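Local coordinates for penicillin-binding protein 2 (Pbp2) (Helicobacter pylori, PDB 5LP5) that probably cross-links peptidoglycan as a penicillin-binding transpeptidase and takes part, in complex with MreC, in cell wall synthesis, at residues His542-Ala547 against Thr559-His564. Residues are numbered along the deposited sequence; the frame is centred on the assembly and turned at random.
Sequences HAWITA and TILVEH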
ATOM      1  N   HIS A 542      11.586  25.847 -31.290  1.00 51.05           N
ATOM      2  CA  HIS A 542      10.688  25.573 -30.167  1.00 51.47           C
ATOM      3  C   HIS A 542       9.755  26.766 -29.938  1.00 52.53           C
ATOM      4  O   HIS A 542      10.048  27.893 -30.368  1.00 50.60           O
ATOM      5  CB  HIS A 542      11.454  25.315 -28.865  1.00 50.92           C
ATOM      6  CG  HIS A 542      12.484  24.240 -28.956  1.00 50.07           C
ATOM      7  ND1 HIS A 542      12.217  22.990 -29.465  1.00 51.06           N
ATOM      8  CD2 HIS A 542      13.781  24.223 -28.575  1.00 51.94           C
ATOM      9  CE1 HIS A 542      13.314  22.255 -29.412  1.00 54.14           C
ATOM     10  NE2 HIS A 542      14.280  22.982 -28.881  1.00 54.66           N
ATOM     11  N   ALA A 543       8.649  26.511 -29.238  1.00 50.47           N
ATOM     12  CA  ALA A 543       7.592  27.505 -29.084  1.00 52.45           C
ATOM     13  C   ALA A 543       7.270  27.781 -27.623  1.00 50.50           C
ATOM     14  O   ALA A 543       7.027  26.853 -26.863  1.00 52.97           O
ATOM     15  CB  ALA A 543       6.335  27.038 -29.803  1.00 54.69           C
ATOM     16  N   TRP A 544       7.244  29.058 -27.251  1.00 47.25           N
ATOM     17  CA  TRP A 544       6.896  29.472 -25.901  1.00 45.61           C
ATOM     18  C   TRP A 544       5.606  30.280 -25.912  1.00 46.86           C
ATOM     19  O   TRP A 544       5.257  30.913 -26.917  1.00 45.40           O
ATOM     20  CB  TRP A 544       7.979  30.373 -25.298  1.00 45.26           C
ATOM     21  CG  TRP A 544       9.195  29.693 -24.755  1.00 43.67           C
ATOM     22  CD1 TRP A 544      10.384  29.500 -25.399  1.00 42.75           C
ATOM     23  CD2 TRP A 544       9.361  29.151 -23.446  1.00 41.92           C
ATOM     24  NE1 TRP A 544      11.271  28.866 -24.579  1.00 41.93           N
ATOM     25  CE2 TRP A 544      10.673  28.638 -23.372  1.00 41.36           C
ATOM     26  CE3 TRP A 544       8.528  29.034 -22.331  1.00 39.21           C
ATOM     27  CZ2 TRP A 544      11.166  28.017 -22.231  1.00 38.83           C
ATOM     28  CZ3 TRP A 544       9.025  28.435 -21.196  1.00 37.41           C
ATOM     29  CH2 TRP A 544      10.324  27.932 -21.153  1.00 37.53           C
ATOM     30  N   ILE A 545       4.921  30.261 -24.769  1.00 47.12           N
ATOM     31  CA  ILE A 545       3.869  31.213 -24.440  1.00 46.09           C
ATOM     32  C   ILE A 545       3.688  31.165 -22.932  1.00 43.98           C
ATOM     33  O   ILE A 545       3.541  30.096 -22.347  1.00 44.50           O
ATOM     34  CB  ILE A 545       2.541  30.899 -25.160  1.00 48.22           C
ATOM     35  CG1 ILE A 545       1.473  31.960 -24.844  1.00 47.65           C
ATOM     36  CG2 ILE A 545       2.058  29.490 -24.820  1.00 48.43           C
ATOM     37  CD1 ILE A 545       0.366  32.043 -25.871  1.00 47.32           C
ATOM     38  N   THR A 546       3.755  32.326 -22.298  1.00 42.82           N
ATOM     39  CA  THR A 546       3.519  32.432 -20.870  1.00 39.34           C
ATOM     40  C   THR A 546       2.466  33.504 -20.707  1.00 39.52           C
ATOM     41  O   THR A 546       2.237  34.275 -21.599  1.00 41.19           O
ATOM     42  CB  THR A 546       4.814  32.744 -20.106  1.00 37.97           C
ATOM     43  OG1 THR A 546       4.625  32.520 -18.709  1.00 34.90           O
ATOM     44  CG2 THR A 546       5.254  34.172 -20.340  1.00 40.42           C
ATOM     45  N   ALA A 547       1.774  33.510 -19.585  1.00 42.73           N
ATOM     46  CA  ALA A 547       0.572  34.341 -19.440  1.00 44.13           C
ATOM     47  C   ALA A 547       0.058  34.374 -18.001  1.00 40.77           C
ATOM     48  O   ALA A 547       0.240  33.410 -17.264  1.00 40.30           O
ATOM     49  CB  ALA A 547      -0.529  33.843 -20.380  1.00 45.14           C
ATOM     50  N   THR A 559       2.357  28.610 -18.109  1.00 34.24           N
ATOM     51  CA  THR A 559       3.546  28.664 -18.940  1.00 32.68           C
ATOM     52  C   THR A 559       3.611  27.379 -19.754  1.00 34.48           C
ATOM     53  O   THR A 559       3.567  26.274 -19.206  1.00 32.91           O
ATOM     54  CB  THR A 559       4.825  28.809 -18.092  1.00 32.27           C
ATOM     55  OG1 THR A 559       4.867  30.100 -17.462  1.00 31.96           O
ATOM     56  CG2 THR A 559       6.069  28.663 -18.955  1.00 32.55           C
ATOM     57  N   ILE A 560       3.709  27.531 -21.070  1.00 37.25           N
ATOM     58  CA  ILE A 560       3.617  26.394 -21.990  1.00 38.71           C
ATOM     59  C   ILE A 560       4.787  26.405 -22.940  1.00 39.01           C
ATOM     60  O   ILE A 560       5.167  27.458 -23.436  1.00 39.14           O
ATOM     61  CB  ILE A 560       2.309  26.424 -22.813  1.00 40.50           C
ATOM     62  CG1 ILE A 560       1.105  26.334 -21.876  1.00 42.05           C
ATOM     63  CG2 ILE A 560       2.258  25.273 -23.812  1.00 39.89           C
ATOM     64  CD1 ILE A 560      -0.216  26.680 -22.521  1.00 43.90           C
ATOM     65  N   LEU A 561       5.343  25.221 -23.183  1.00 40.20           N
ATOM     66  CA  LEU A 561       6.470  25.061 -24.086  1.00 42.42           C
ATOM     67  C   LEU A 561       6.332  23.798 -24.941  1.00 43.67           C
ATOM     68  O   LEU A 561       6.365  22.690 -24.404  1.00 46.83           O
ATOM     69  CB  LEU A 561       7.757  24.980 -23.281  1.00 42.81           C
ATOM     70  CG  LEU A 561       8.950  24.515 -24.109  1.00 45.96           C
ATOM     71  CD1 LEU A 561       9.582  25.652 -24.893  1.00 46.62           C
ATOM     72  CD2 LEU A 561       9.954  23.896 -23.181  1.00 45.62           C
ATOM     73  N   VAL A 562       6.199  23.961 -26.259  1.00 43.93           N
ATOM     74  CA  VAL A 562       6.104  22.800 -27.154  1.00 45.47           C
ATOM     75  C   VAL A 562       7.375  22.634 -27.973  1.00 45.57           C
ATOM     76  O   VAL A 562       7.711  23.481 -28.798  1.00 47.41           O
ATOM     77  CB  VAL A 562       4.896  22.873 -28.116  1.00 45.46           C
ATOM     78  CG1 VAL A 562       4.899  21.694 -29.076  1.00 43.27           C
ATOM     79  CG2 VAL A 562       3.594  22.885 -27.339  1.00 46.68           C
ATOM     80  N   GLU A 563       8.075  21.530 -27.748  1.00 45.60           N
ATOM     81  CA  GLU A 563       9.294  21.266 -28.484  1.00 46.05           C
ATOM     82  C   GLU A 563       8.990  21.218 -29.975  1.00 49.10           C
ATOM     83  O   GLU A 563       8.077  20.516 -30.406  1.00 48.54           O
ATOM     84  CB  GLU A 563       9.965  19.971 -28.009  1.00 44.15           C
ATOM     85  CG  GLU A 563      10.729  20.149 -26.704  1.00 41.26           C
ATOM     86  CD  GLU A 563      11.470  18.900 -26.274  1.00 39.65           C
ATOM     87  OE1 GLU A 563      11.537  17.948 -27.060  1.00 43.58           O
ATOM     88  OE2 GLU A 563      11.992  18.860 -25.151  1.00 38.35           O
ATOM     89  N   HIS A 564       9.753  21.998 -30.741  1.00 51.23           N
ATOM     90  CA  HIS A 564       9.611  22.075 -32.185  1.00 52.73           C
ATOM     91  C   HIS A 564       8.232  22.606 -32.569  1.00 56.08           C
ATOM     92  O   HIS A 564       7.726  22.340 -33.663  1.00 55.63           O
ATOM     93  CB  HIS A 564       9.922  20.708 -32.796  1.00 51.01           C
ATOM     94  CG  HIS A 564      11.292  20.204 -32.439  1.00 51.71           C
ATOM     95  ND1 HIS A 564      12.441  20.943 -32.654  1.00 51.25           N
ATOM     96  CD2 HIS A 564      11.700  19.043 -31.869  1.00 52.16           C
ATOM     97  CE1 HIS A 564      13.493  20.248 -32.249  1.00 48.49           C
ATOM     98  NE2 HIS A 564      13.072  19.090 -31.770  1.00 46.75           N
TER
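His542 and His564 close one end of this antiparallel strand pair through a bond from backbone to side chain. His564 N donates to His542 ND1 at 2.9 Å and lies in the plane of the imidazole, so ND1 accepts there and any proton of a neutral ring would be expected on NE2. With CG beside its own backbone N (chi1 -54°), His542 turns its ring edge to that amide, while its CE1 sits over one face of the His564 ring, 3.5 Å from His564 CE1; a bond from His564 ND1 to Arg540 O helps to fix that ring. Farther along the strands, Thr546 OG1 and Thr559 OG1 are 2.7 Å apart in a hydrogen bond across a non-hydrogen-bonded pair. Between these two contacts, Ala543 with Val562 and Ile545 with Ile560 each form a reciprocal pair of backbone bonds.

On the face of Trp544, Leu561 CD1 rests over the five-membered ring, 3.6 Å from its centroid, a CH-pi contact. The leucine CG lies anti to its backbone N (chi1 168°), which carries the methyl across to the indole. Thr559 CG2 meets the benzo edge at Trp544 CZ3, 3.7 Å away, and Trp544 NE1 bonds to Pro308 O. On the other face Ile545 CG2 lies against Ile560 CB, with Leu571 and helix 572-584 packed over this side.

Both strands belong to the central antiparallel sheet of the transpeptidase domain, a fold shared with beta-lactamases. Strand 511-517, which carries Lys513 of a probable KTG motif, pairs with the outer edge of 542-547. In this part of the hairpin the buried Thr546 hydroxyl is thus satisfied by both Thr559 and Thr448, tying the strand pair to helix 441-453 close to Lys513.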